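Local coordinates for penaeus monodon metallodensovirus major capsid protein (Penaeus monodon metallodensovirus, PDB 6WH7) that forms the icosahedral protein shell of a shrimp-infecting densovirus, with sixty copies of the chain assembling into the capsid, at residues N71-T76 / I132-E137; D162-L167 / T349-D354; C166-Y171 / N243-A248; S274-R279 / F285-Q290. All blocks are in the same frame, centred on the assembly; numbering follows the deposited sequence.

Contact 1. Residues N71-T76 / I132-E137; sequences NIRGLT and ILTSDE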
loop_
_atom_site.group_PDB
_atom_site.type_symbol
_atom_site.label_atom_id
_atom_site.label_comp_id
_atom_site.label_asym_id
_atom_site.label_seq_id
_atom_site.Cartn_x
_atom_site.Cartn_y
_atom_site.Cartn_z
ATOM N N ASN A 71 -33.210 -91.213 32.373
ATOM C CA ASN A 71 -34.634 -91.488 32.225
ATOM C C ASN A 71 -35.281 -91.384 33.594
ATOM O O ASN A 71 -35.032 -92.219 34.467
ATOM C CB ASN A 71 -34.868 -92.867 31.621
ATOM C CG ASN A 71 -34.638 -92.893 30.141
ATOM O OD1 ASN A 71 -34.898 -91.921 29.449
ATOM N ND2 ASN A 71 -34.102 -93.992 29.649
ATOM N N ILE A 72 -36.114 -90.372 33.778
ATOM C CA ILE A 72 -36.844 -90.173 35.020
ATOM C C ILE A 72 -38.258 -90.679 34.818
ATOM O O ILE A 72 -38.996 -90.158 33.977
ATOM C CB ILE A 72 -36.836 -88.700 35.443
ATOM C CG1 ILE A 72 -35.416 -88.275 35.781
ATOM C CG2 ILE A 72 -37.741 -88.488 36.629
ATOM C CD1 ILE A 72 -35.287 -86.824 35.997
ATOM N N ARG A 73 -38.640 -91.697 35.578
ATOM C CA ARG A 73 -39.941 -92.314 35.402
ATOM C C ARG A 73 -40.596 -92.584 36.743
ATOM O O ARG A 73 -39.923 -92.812 37.751
ATOM C CB ARG A 73 -39.846 -93.616 34.620
ATOM C CG ARG A 73 -39.511 -93.433 33.176
ATOM C CD ARG A 73 -39.580 -94.755 32.493
ATOM N NE ARG A 73 -40.904 -95.329 32.682
ATOM C CZ ARG A 73 -41.972 -94.990 31.974
ATOM N NH1 ARG A 73 -41.877 -94.074 31.025
ATOM N NH2 ARG A 73 -43.136 -95.563 32.222
ATOM N N GLY A 74 -41.926 -92.566 36.736
ATOM C CA GLY A 74 -42.687 -92.875 37.926
ATOM C C GLY A 74 -42.587 -91.851 39.023
ATOM O O GLY A 74 -42.812 -92.183 40.188
ATOM N N LEU A 75 -42.269 -90.608 38.688
ATOM C CA LEU A 75 -42.082 -89.562 39.682
ATOM C C LEU A 75 -43.409 -88.831 39.840
ATOM O O LEU A 75 -43.875 -88.176 38.905
ATOM C CB LEU A 75 -40.975 -88.608 39.247
ATOM C CG LEU A 75 -40.461 -87.582 40.249
ATOM C CD1 LEU A 75 -39.651 -88.296 41.292
ATOM C CD2 LEU A 75 -39.649 -86.498 39.582
ATOM N N THR A 76 -44.029 -88.958 41.005
ATOM C CA THR A 76 -45.263 -88.245 41.289
ATOM C C THR A 76 -44.942 -86.786 41.583
ATOM O O THR A 76 -43.784 -86.421 41.773
ATOM C CB THR A 76 -45.996 -88.911 42.452
ATOM O OG1 THR A 76 -45.204 -88.839 43.637
ATOM C CG2 THR A 76 -46.267 -90.360 42.134
ATOM N N ILE A 132 -36.731 -84.786 26.772
ATOM C CA ILE A 132 -37.808 -85.504 26.103
ATOM C C ILE A 132 -38.818 -85.907 27.160
ATOM O O ILE A 132 -38.493 -86.668 28.074
ATOM C CB ILE A 132 -37.307 -86.738 25.339
ATOM C CG1 ILE A 132 -36.411 -86.322 24.185
ATOM C CG2 ILE A 132 -38.474 -87.541 24.817
ATOM C CD1 ILE A 132 -35.691 -87.471 23.557
ATOM N N LEU A 133 -40.035 -85.409 27.030
ATOM C CA LEU A 133 -41.095 -85.649 27.991
ATOM C C LEU A 133 -42.080 -86.664 27.438
ATOM O O LEU A 133 -42.412 -86.635 26.251
ATOM C CB LEU A 133 -41.810 -84.345 28.316
ATOM C CG LEU A 133 -40.960 -83.277 28.989
ATOM C CD1 LEU A 133 -41.700 -81.986 28.994
ATOM C CD2 LEU A 133 -40.637 -83.686 30.399
ATOM N N THR A 134 -42.535 -87.567 28.301
ATOM C CA THR A 134 -43.491 -88.594 27.923
ATOM C C THR A 134 -44.487 -88.789 29.057
ATOM O O THR A 134 -44.222 -88.443 30.208
ATOM C CB THR A 134 -42.806 -89.932 27.592
ATOM O OG1 THR A 134 -42.091 -90.405 28.732
ATOM C CG2 THR A 134 -41.833 -89.786 26.434
ATOM N N SER A 135 -45.647 -89.345 28.718
ATOM C CA SER A 135 -46.668 -89.703 29.692
ATOM C C SER A 135 -46.981 -91.186 29.579
ATOM O O SER A 135 -46.935 -91.756 28.490
ATOM C CB SER A 135 -47.958 -88.901 29.494
ATOM O OG SER A 135 -47.770 -87.525 29.770
ATOM N N ASP A 136 -47.295 -91.805 30.716
ATOM C CA ASP A 136 -47.598 -93.228 30.780
ATOM C C ASP A 136 -49.043 -93.592 30.459
ATOM O O ASP A 136 -49.286 -94.731 30.047
ATOM C CB ASP A 136 -47.257 -93.777 32.159
ATOM C CG ASP A 136 -45.784 -93.983 32.354
ATOM O OD1 ASP A 136 -45.064 -94.048 31.338
ATOM O OD2 ASP A 136 -45.339 -94.085 33.517
ATOM N N GLU A 137 -50.008 -92.720 30.707
ATOM C CA GLU A 137 -51.397 -93.081 30.420
ATOM C C GLU A 137 -51.690 -94.537 30.785
ATOM O O GLU A 137 -50.825 -95.244 31.294
ATOM C CB GLU A 137 -51.713 -92.872 28.941
ATOM C CG GLU A 137 -51.864 -91.420 28.538
ATOM C CD GLU A 137 -50.590 -90.635 28.740
ATOM O OE1 GLU A 137 -49.655 -91.184 29.357
ATOM O OE2 GLU A 137 -50.525 -89.474 28.281
#
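The guanidinium of R73 meets the carboxylate of D136 edge-on, the two planes 45° apart. The side-chain amide of N288 lies over one guanidinium face, at the NH1 end, and T134 OG1 lies near the plane, off the NH1 end, 4.3 Å from R73 NH1. The salt bridge is gathered on one oxygen: D136 OD1 accepts from R73 NH2 at 2.6 Å and more weakly from R73 NH1 at 3.2 Å. NH2 reaches OD1 on its syn side, though 28° out of the carboxylate plane, so the pair is a forked grip rather than the flat two-oxygen, two-nitrogen arrangement. The R73 chain runs extended from its CB and then bends at chi3 (57°), which brings the NH1/NH2 edge to D136. Arginine suits this place because its long chain can reach across the intervening strand to the loop after 118-135, and a buried aspartate is probably more stable beside that charge. N288 ND2 adds a weak hydrogen bond to the same OD1. R279 of a neighbouring subunit packs on R73. R73 lies on strand 59-75 and D136 just past strand 118-135; strand 287-302 runs between them, pairing with both through I72 with A289 and T134 with N288.

Contact 2. Residues D162-L167 / T349-D354; sequences DDQQCL and TCPRVD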
loop_
_atom_site.group_PDB
_atom_site.type_symbol
_atom_site.label_atom_id
_atom_site.label_comp_id
_atom_site.label_asym_id
_atom_site.label_seq_id
_atom_site.Cartn_x
_atom_site.Cartn_y
_atom_site.Cartn_z
ATOM N N ASP A 162 -32.435 -75.169 45.468
ATOM C CA ASP A 162 -32.894 -74.787 46.792
ATOM C C ASP A 162 -31.809 -73.911 47.398
ATOM O O ASP A 162 -30.868 -74.402 48.020
ATOM C CB ASP A 162 -33.149 -76.034 47.625
ATOM C CG ASP A 162 -33.835 -75.736 48.917
ATOM O OD1 ASP A 162 -34.232 -74.575 49.124
ATOM O OD2 ASP A 162 -33.980 -76.667 49.728
ATOM N N ASP A 163 -31.995 -72.601 47.276
ATOM C CA ASP A 163 -31.064 -71.593 47.757
ATOM C C ASP A 163 -31.295 -71.254 49.215
ATOM O O ASP A 163 -30.340 -71.082 49.976
ATOM C CB ASP A 163 -31.186 -70.338 46.903
ATOM C CG ASP A 163 -30.616 -70.526 45.524
ATOM O OD1 ASP A 163 -29.780 -71.432 45.357
ATOM O OD2 ASP A 163 -31.016 -69.787 44.602
ATOM N N GLN A 164 -32.558 -71.130 49.605
ATOM C CA GLN A 164 -32.914 -70.877 50.987
ATOM C C GLN A 164 -32.769 -72.112 51.855
ATOM O O GLN A 164 -32.929 -72.009 53.072
ATOM C CB GLN A 164 -34.336 -70.344 51.051
ATOM C CG GLN A 164 -34.501 -69.004 50.370
ATOM C CD GLN A 164 -33.805 -67.889 51.111
ATOM O OE1 GLN A 164 -32.684 -67.517 50.787
ATOM N NE2 GLN A 164 -34.479 -67.334 52.103
ATOM N N GLN A 165 -32.461 -73.260 51.260
ATOM C CA GLN A 165 -32.288 -74.519 51.976
ATOM C C GLN A 165 -33.549 -74.884 52.758
ATOM O O GLN A 165 -33.542 -75.047 53.978
ATOM C CB GLN A 165 -31.058 -74.475 52.882
ATOM C CG GLN A 165 -30.712 -75.803 53.517
ATOM C CD GLN A 165 -29.427 -75.751 54.275
ATOM O OE1 GLN A 165 -28.717 -74.763 54.216
ATOM N NE2 GLN A 165 -29.119 -76.805 55.003
ATOM N N CYS A 166 -34.658 -74.971 52.027
ATOM C CA CYS A 166 -35.848 -75.592 52.588
ATOM C C CYS A 166 -35.533 -76.994 53.081
ATOM O O CYS A 166 -35.987 -77.406 54.152
ATOM C CB CYS A 166 -36.959 -75.637 51.544
ATOM S SG CYS A 166 -37.499 -74.038 50.953
ATOM N N LEU A 167 -34.745 -77.735 52.314
ATOM C CA LEU A 167 -34.347 -79.096 52.641
ATOM C C LEU A 167 -32.870 -79.081 52.992
ATOM O O LEU A 167 -32.021 -78.866 52.123
ATOM C CB LEU A 167 -34.626 -80.035 51.472
ATOM C CG LEU A 167 -36.022 -80.635 51.350
ATOM C CD1 LEU A 167 -37.061 -79.567 51.171
ATOM C CD2 LEU A 167 -36.048 -81.576 50.169
ATOM N N THR A 349 -24.488 -72.057 49.682
ATOM C CA THR A 349 -23.918 -70.808 50.152
ATOM C C THR A 349 -25.075 -69.883 50.494
ATOM O O THR A 349 -25.871 -69.528 49.622
ATOM C CB THR A 349 -23.023 -70.196 49.079
ATOM O OG1 THR A 349 -21.940 -71.083 48.792
ATOM C CG2 THR A 349 -22.464 -68.901 49.534
ATOM N N CYS A 350 -25.160 -69.483 51.741
ATOM C CA CYS A 350 -26.391 -68.870 52.209
ATOM C C CYS A 350 -26.437 -67.412 51.784
ATOM O O CYS A 350 -25.506 -66.658 52.078
ATOM C CB CYS A 350 -26.507 -68.982 53.717
ATOM S SG CYS A 350 -28.016 -68.300 54.399
ATOM N N PRO A 351 -27.488 -66.981 51.086
ATOM C CA PRO A 351 -27.567 -65.573 50.696
ATOM C C PRO A 351 -27.719 -64.632 51.868
ATOM O O PRO A 351 -27.344 -63.463 51.745
ATOM C CB PRO A 351 -28.789 -65.537 49.778
ATOM C CG PRO A 351 -29.602 -66.683 50.208
ATOM C CD PRO A 351 -28.643 -67.747 50.599
ATOM N N ARG A 352 -28.234 -65.095 52.999
ATOM C CA ARG A 352 -28.394 -64.248 54.169
ATOM C C ARG A 352 -27.188 -64.268 55.091
ATOM O O ARG A 352 -27.164 -63.516 56.067
ATOM C CB ARG A 352 -29.654 -64.642 54.934
ATOM C CG ARG A 352 -30.906 -64.213 54.220
ATOM C CD ARG A 352 -32.149 -64.674 54.914
ATOM N NE ARG A 352 -32.261 -66.120 54.925
ATOM C CZ ARG A 352 -33.299 -66.773 55.422
ATOM N NH1 ARG A 352 -34.314 -66.102 55.931
ATOM N NH2 ARG A 352 -33.326 -68.092 55.396
ATOM N N VAL A 353 -26.192 -65.102 54.809
ATOM C CA VAL A 353 -24.886 -64.931 55.423
ATOM C C VAL A 353 -24.277 -63.628 54.932
ATOM O O VAL A 353 -24.498 -63.211 53.790
ATOM C CB VAL A 353 -23.990 -66.140 55.112
ATOM C CG1 VAL A 353 -22.551 -65.843 55.421
ATOM C CG2 VAL A 353 -24.424 -67.305 55.945
ATOM N N ASP A 354 -23.541 -62.956 55.812
ATOM C CA ASP A 354 -22.870 -61.718 55.453
ATOM C C ASP A 354 -22.015 -61.915 54.212
ATOM O O ASP A 354 -21.295 -62.905 54.087
ATOM C CB ASP A 354 -22.005 -61.250 56.621
ATOM C CG ASP A 354 -21.416 -59.884 56.402
ATOM O OD1 ASP A 354 -21.743 -59.234 55.391
ATOM O OD2 ASP A 354 -20.614 -59.452 57.246
#
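Q164 lays its amide nitrogen over the guanidinium of R352, while its OE1 turns to the ring of P351. The glutamine leaves the backbone with CG beside its own N and bends again at chi2 (-69°); this fold carries the amide across to the other loop. NE2 ends 3.5 Å above the guanidinium plane of R352, over its centre, with the two flat groups 41° apart, so they lean on each other rather than lie parallel. OE1 approaches P351 CG at 3.2 Å, and the D163 carbonyl O is 3.8 Å from P351 CD. R352 bends at chi3 (-65°) and crosses the glutamine at about a right angle. Both loops are shaped locally. D162 accepts C166 N on OD1 at 3.0 Å and L167 N on OD2 at 2.9 Å, while P351 and R352 are the central residues of a type I turn closed by V353 N to C350 O, proline suiting the first of those positions. No hydrogen bond joins the loops directly. In a neighbouring subunit E305 forms a salt bridge with R352 NH2, and S56 OG pairs weakly with Q164 NE2. Amide over guanidinium is thus a van der Waals contact without expected charge attraction; E305 probably balances the arginine.

Contact 3. Residues C166-Y171 / N243-A248; sequences CLSKVY and NDSMNA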
loop_
_atom_site.group_PDB
_atom_site.type_symbol
_atom_site.label_atom_id
_atom_site.label_comp_id
_atom_site.label_asym_id
_atom_site.label_seq_id
_atom_site.Cartn_x
_atom_site.Cartn_y
_atom_site.Cartn_z
ATOM N N CYS A 166 -34.658 -74.971 52.027
ATOM C CA CYS A 166 -35.848 -75.592 52.588
ATOM C C CYS A 166 -35.533 -76.994 53.081
ATOM O O CYS A 166 -35.987 -77.406 54.152
ATOM C CB CYS A 166 -36.959 -75.637 51.544
ATOM S SG CYS A 166 -37.499 -74.038 50.953
ATOM N N LEU A 167 -34.745 -77.735 52.314
ATOM C CA LEU A 167 -34.347 -79.096 52.641
ATOM C C LEU A 167 -32.870 -79.081 52.992
ATOM O O LEU A 167 -32.021 -78.866 52.123
ATOM C CB LEU A 167 -34.626 -80.035 51.472
ATOM C CG LEU A 167 -36.022 -80.635 51.350
ATOM C CD1 LEU A 167 -37.061 -79.567 51.171
ATOM C CD2 LEU A 167 -36.048 -81.576 50.169
ATOM N N SER A 168 -32.567 -79.290 54.266
ATOM C CA SER A 168 -31.180 -79.357 54.701
ATOM C C SER A 168 -30.567 -80.703 54.360
ATOM O O SER A 168 -29.459 -80.779 53.824
ATOM C CB SER A 168 -31.103 -79.106 56.201
ATOM O OG SER A 168 -29.781 -79.255 56.672
ATOM N N LYS A 169 -31.280 -81.770 54.673
ATOM C CA LYS A 169 -30.837 -83.131 54.464
ATOM C C LYS A 169 -31.981 -83.885 53.819
ATOM O O LYS A 169 -33.146 -83.667 54.159
ATOM C CB LYS A 169 -30.433 -83.779 55.779
ATOM C CG LYS A 169 -29.892 -85.162 55.644
ATOM C CD LYS A 169 -29.644 -85.761 56.997
ATOM C CE LYS A 169 -28.491 -85.096 57.697
ATOM N NZ LYS A 169 -28.246 -85.728 59.016
ATOM N N VAL A 170 -31.652 -84.760 52.882
ATOM C CA VAL A 170 -32.639 -85.366 52.004
ATOM C C VAL A 170 -32.489 -86.873 52.072
ATOM O O VAL A 170 -31.388 -87.398 51.897
ATOM C CB VAL A 170 -32.476 -84.862 50.561
ATOM C CG1 VAL A 170 -33.430 -85.552 49.681
ATOM C CG2 VAL A 170 -32.709 -83.375 50.501
ATOM N N TYR A 171 -33.584 -87.562 52.306
ATOM C CA TYR A 171 -33.593 -89.000 52.463
ATOM C C TYR A 171 -34.342 -89.660 51.317
ATOM O O TYR A 171 -35.227 -89.047 50.715
ATOM C CB TYR A 171 -34.266 -89.404 53.777
ATOM C CG TYR A 171 -33.546 -88.948 55.010
ATOM C CD1 TYR A 171 -32.592 -89.744 55.607
ATOM C CD2 TYR A 171 -33.820 -87.718 55.577
ATOM C CE1 TYR A 171 -31.938 -89.335 56.734
ATOM C CE2 TYR A 171 -33.168 -87.298 56.701
ATOM C CZ TYR A 171 -32.229 -88.110 57.277
ATOM O OH TYR A 171 -31.575 -87.696 58.409
ATOM N N ASN A 243 -20.167 -75.419 55.006
ATOM C CA ASN A 243 -21.616 -75.387 55.128
ATOM C C ASN A 243 -22.013 -75.483 56.588
ATOM O O ASN A 243 -21.177 -75.637 57.476
ATOM C CB ASN A 243 -22.272 -76.557 54.393
ATOM C CG ASN A 243 -22.115 -76.471 52.924
ATOM O OD1 ASN A 243 -21.888 -75.403 52.381
ATOM N ND2 ASN A 243 -22.250 -77.595 52.255
ATOM N N ASP A 244 -23.321 -75.428 56.821
ATOM C CA ASP A 244 -23.870 -75.924 58.071
ATOM C C ASP A 244 -23.697 -77.427 58.195
ATOM O O ASP A 244 -23.621 -77.953 59.307
ATOM C CB ASP A 244 -25.352 -75.578 58.160
ATOM C CG ASP A 244 -26.125 -76.056 56.951
ATOM O OD1 ASP A 244 -25.493 -76.356 55.924
ATOM O OD2 ASP A 244 -27.359 -76.189 57.040
ATOM N N SER A 245 -23.711 -78.133 57.070
ATOM C CA SER A 245 -23.602 -79.582 57.082
ATOM C C SER A 245 -22.159 -80.049 57.141
ATOM O O SER A 245 -21.869 -81.092 57.732
ATOM C CB SER A 245 -24.284 -80.161 55.845
ATOM O OG SER A 245 -25.660 -79.840 55.819
ATOM N N MET A 246 -21.244 -79.306 56.531
ATOM C CA MET A 246 -19.967 -79.895 56.184
ATOM C C MET A 246 -18.884 -78.837 56.071
ATOM O O MET A 246 -19.159 -77.655 55.876
ATOM C CB MET A 246 -20.102 -80.675 54.883
ATOM C CG MET A 246 -20.436 -79.836 53.685
ATOM S SD MET A 246 -20.946 -80.859 52.302
ATOM C CE MET A 246 -22.694 -81.023 52.598
ATOM N N ASN A 247 -17.640 -79.284 56.204
ATOM C CA ASN A 247 -16.482 -78.433 55.995
ATOM C C ASN A 247 -15.532 -79.089 55.002
ATOM O O ASN A 247 -15.520 -80.307 54.829
ATOM C CB ASN A 247 -15.774 -78.089 57.320
ATOM C CG ASN A 247 -15.399 -79.300 58.129
ATOM O OD1 ASN A 247 -15.122 -80.368 57.593
ATOM N ND2 ASN A 247 -15.377 -79.137 59.438
ATOM N N ALA A 248 -14.738 -78.249 54.340
ATOM C CA ALA A 248 -13.965 -78.684 53.186
ATOM C C ALA A 248 -12.723 -79.478 53.562
ATOM O O ALA A 248 -12.330 -80.377 52.815
ATOM C CB ALA A 248 -13.569 -77.476 52.342
#
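The S168 hydroxyl comes near the side chains of D244 and S245, and these three carry the contact. Its OG stands anti to the backbone N (chi1 176°), extended from the chain, and comes within 3.9 Å of D244 OD2 and 4.2 Å of S245 OG. Neither approach makes a hydrogen bond, so the groups are polar neighbours at van der Waals distance or beyond. On the far side, both D244 and S245 direct their CB toward the 166-171 segment, but they also turn to each other. With CG of D244 set between its backbone N and carbonyl carbon (chi1 54°), OD1 swings back over the next residue and accepts weakly from S245 N at 2.8 Å and from S245 OG at 3.5 Å. Short side chains suit such a curl: aspartate can reach the amide that follows it, and serine adds a hydroxyl with little bulk. N243 N bonds to M246 O at 2.6 Å and closes the bend. The other oxygen, D244 OD2, is engaged by Q165 NE2, just before the 166-171 segment, and A321 of a neighbouring subunit packs against S168. Chemically, this is a meeting of polar groups near the surface, where the firm tie is the Q165 amide to the D244 carboxylate and S168 adds a non-bonded approach.

Contact 4. Residues S274-R279 / F285-Q290; sequences SFPPIR and FKLNAQ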
loop_
_atom_site.group_PDB
_atom_site.type_symbol
_atom_site.label_atom_id
_atom_site.label_comp_id
_atom_site.label_asym_id
_atom_site.label_seq_id
_atom_site.Cartn_x
_atom_site.Cartn_y
_atom_site.Cartn_z
ATOM N N SER A 274 -38.437 -82.274 39.201
ATOM C CA SER A 274 -39.803 -82.494 39.634
ATOM C C SER A 274 -40.717 -82.265 38.448
ATOM O O SER A 274 -40.337 -81.631 37.464
ATOM C CB SER A 274 -40.163 -81.567 40.796
ATOM O OG SER A 274 -41.484 -81.782 41.235
ATOM N N PHE A 275 -41.923 -82.799 38.546
ATOM C CA PHE A 275 -42.892 -82.535 37.507
ATOM C C PHE A 275 -44.081 -81.790 38.088
ATOM O O PHE A 275 -44.400 -81.949 39.267
ATOM C CB PHE A 275 -43.376 -83.825 36.841
ATOM C CG PHE A 275 -42.306 -84.551 36.107
ATOM C CD1 PHE A 275 -41.924 -84.153 34.848
ATOM C CD2 PHE A 275 -41.686 -85.640 36.671
ATOM C CE1 PHE A 275 -40.943 -84.816 34.177
ATOM C CE2 PHE A 275 -40.704 -86.306 35.996
ATOM C CZ PHE A 275 -40.334 -85.894 34.751
ATOM N N PRO A 276 -44.744 -80.962 37.292
ATOM C CA PRO A 276 -45.912 -80.255 37.779
ATOM C C PRO A 276 -47.053 -81.216 38.040
ATOM O O PRO A 276 -47.237 -82.187 37.295
ATOM C CB PRO A 276 -46.242 -79.298 36.629
ATOM C CG PRO A 276 -45.712 -79.974 35.446
ATOM C CD PRO A 276 -44.452 -80.622 35.895
ATOM N N PRO A 277 -47.817 -81.005 39.108
ATOM C CA PRO A 277 -49.011 -81.823 39.321
ATOM C C PRO A 277 -50.064 -81.509 38.274
ATOM O O PRO A 277 -50.448 -80.353 38.086
ATOM C CB PRO A 277 -49.469 -81.414 40.721
ATOM C CG PRO A 277 -48.948 -80.054 40.889
ATOM C CD PRO A 277 -47.651 -79.999 40.162
ATOM N N ILE A 278 -50.553 -82.550 37.609
ATOM C CA ILE A 278 -51.601 -82.402 36.608
ATOM C C ILE A 278 -52.588 -83.532 36.835
ATOM O O ILE A 278 -52.210 -84.704 36.750
ATOM C CB ILE A 278 -51.061 -82.451 35.171
ATOM C CG1 ILE A 278 -49.866 -81.522 35.003
ATOM C CG2 ILE A 278 -52.112 -81.954 34.231
ATOM C CD1 ILE A 278 -49.175 -81.658 33.686
ATOM N N ARG A 279 -53.842 -83.197 37.107
ATOM C CA ARG A 279 -54.801 -84.195 37.544
ATOM C C ARG A 279 -55.470 -84.896 36.373
ATOM O O ARG A 279 -55.873 -84.260 35.396
ATOM C CB ARG A 279 -55.862 -83.567 38.441
ATOM C CG ARG A 279 -55.332 -83.059 39.750
ATOM C CD ARG A 279 -56.439 -82.505 40.616
ATOM N NE ARG A 279 -57.391 -83.540 41.004
ATOM C CZ ARG A 279 -58.667 -83.566 40.632
ATOM N NH1 ARG A 279 -59.162 -82.597 39.877
ATOM N NH2 ARG A 279 -59.456 -84.553 41.032
ATOM N N PHE A 285 -51.339 -87.149 36.193
ATOM C CA PHE A 285 -50.545 -87.576 35.051
ATOM C C PHE A 285 -49.242 -88.179 35.530
ATOM O O PHE A 285 -48.583 -87.648 36.426
ATOM C CB PHE A 285 -50.238 -86.415 34.110
ATOM C CG PHE A 285 -51.379 -86.020 33.245
ATOM C CD1 PHE A 285 -52.401 -86.892 32.996
ATOM C CD2 PHE A 285 -51.419 -84.785 32.661
ATOM C CE1 PHE A 285 -53.454 -86.529 32.193
ATOM C CE2 PHE A 285 -52.474 -84.414 31.854
ATOM C CZ PHE A 285 -53.490 -85.288 31.621
ATOM N N LYS A 286 -48.863 -89.291 34.923
ATOM C CA LYS A 286 -47.543 -89.850 35.141
ATOM C C LYS A 286 -46.652 -89.291 34.045
ATOM O O LYS A 286 -46.779 -89.667 32.879
ATOM C CB LYS A 286 -47.596 -91.372 35.127
ATOM C CG LYS A 286 -48.388 -91.940 36.283
ATOM C CD LYS A 286 -48.352 -93.451 36.299
ATOM C CE LYS A 286 -48.994 -93.995 37.563
ATOM N NZ LYS A 286 -50.476 -93.868 37.545
ATOM N N LEU A 287 -45.761 -88.385 34.419
ATOM C CA LEU A 287 -44.903 -87.692 33.478
ATOM C C LEU A 287 -43.504 -88.264 33.574
ATOM O O LEU A 287 -42.992 -88.503 34.669
ATOM C CB LEU A 287 -44.866 -86.193 33.755
ATOM C CG LEU A 287 -46.182 -85.452 33.582
ATOM C CD1 LEU A 287 -46.028 -84.004 34.004
ATOM C CD2 LEU A 287 -46.647 -85.550 32.151
ATOM N N ASN A 288 -42.892 -88.486 32.424
ATOM C CA ASN A 288 -41.575 -89.078 32.367
ATOM C C ASN A 288 -40.684 -88.145 31.575
ATOM O O ASN A 288 -41.158 -87.328 30.788
ATOM C CB ASN A 288 -41.626 -90.455 31.728
ATOM C CG ASN A 288 -42.633 -91.349 32.391
ATOM O OD1 ASN A 288 -42.434 -91.819 33.503
ATOM N ND2 ASN A 288 -43.737 -91.588 31.703
ATOM N N ALA A 289 -39.387 -88.250 31.802
ATOM C CA ALA A 289 -38.461 -87.354 31.144
ATOM C C ALA A 289 -37.195 -88.097 30.775
ATOM O O ALA A 289 -36.680 -88.890 31.561
ATOM C CB ALA A 289 -38.119 -86.157 32.029
ATOM N N GLN A 290 -36.721 -87.856 29.563
ATOM C CA GLN A 290 -35.357 -88.169 29.189
ATOM C C GLN A 290 -34.611 -86.873 28.928
ATOM O O GLN A 290 -35.167 -85.922 28.380
ATOM C CB GLN A 290 -35.257 -89.007 27.920
ATOM C CG GLN A 290 -33.844 -89.500 27.745
ATOM C CD GLN A 290 -33.495 -89.838 26.344
ATOM O OE1 GLN A 290 -34.272 -89.600 25.431
ATOM N NE2 GLN A 290 -32.323 -90.389 26.151
#
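F275 presents one ring face to L287 and its ring edge to A289. With CG beside its backbone N (chi1 -65°), the phenylalanine sets its ring against the strand. L287 CB sits over the face in a CH-pi contact, 4.0 Å from the F275 ring centroid and 24° off the normal, and the carbonyl O of L287 also lies above the ring, displaced toward the rim at CE2. In the ring plane, A289 CB touches F275 CZ at 3.5 Å; alanine, being small, suits a place beside the ring edge. The CD1 branch of L287 continues the apolar surface, 3.9 Å from I278 CD1 and 4.2 Å from P276 CD. I278 in turn crosses F285 obliquely, its CG2 next to CD2 and CE2 of the ring. Beside this pair the backbones are tied: F285 N donates to I278 O at 2.7 Å in a nearly straight bond.

Residues 274-279 lie in the loop after strand 270-274, while 285-290 lead into strand 287-302; these are probably the last two strands of the viral jelly roll, one in each of its facing sheets. F275 therefore stands where the chain passes from one sheet to the other, and its large ring bridges them, with L75 and M157 also packing near it. Around this first shell, A289 is held in its sheet by backbone bonds to I72, and P276 rests on Y156 and I158. The outermost layer comes from a neighbouring subunit, whose F151 ring meets that of F285 with planes about 50° apart, while its Q290 packs on P276 and I278.

How the contacts relate
The four contacts form two pairs. Contacts 1 and 4 lie with centres 6 Å apart in one sheet, where T134 O of contact 1 and N288 N of contact 4 meet at 2.6 Å. Contacts 2 and 3 have centres 11 Å apart, share C166 and L167, and are linked by Q165 NE2 to D244 OD2 at 2.8 Å; both face the same neighbouring subunit. Between the pairs the centres lie 27 to 30 Å apart, without touching. Contacts 1 and 4 reach two other subunits, probably around a symmetry axis, so each pair serves a different interface of the capsid.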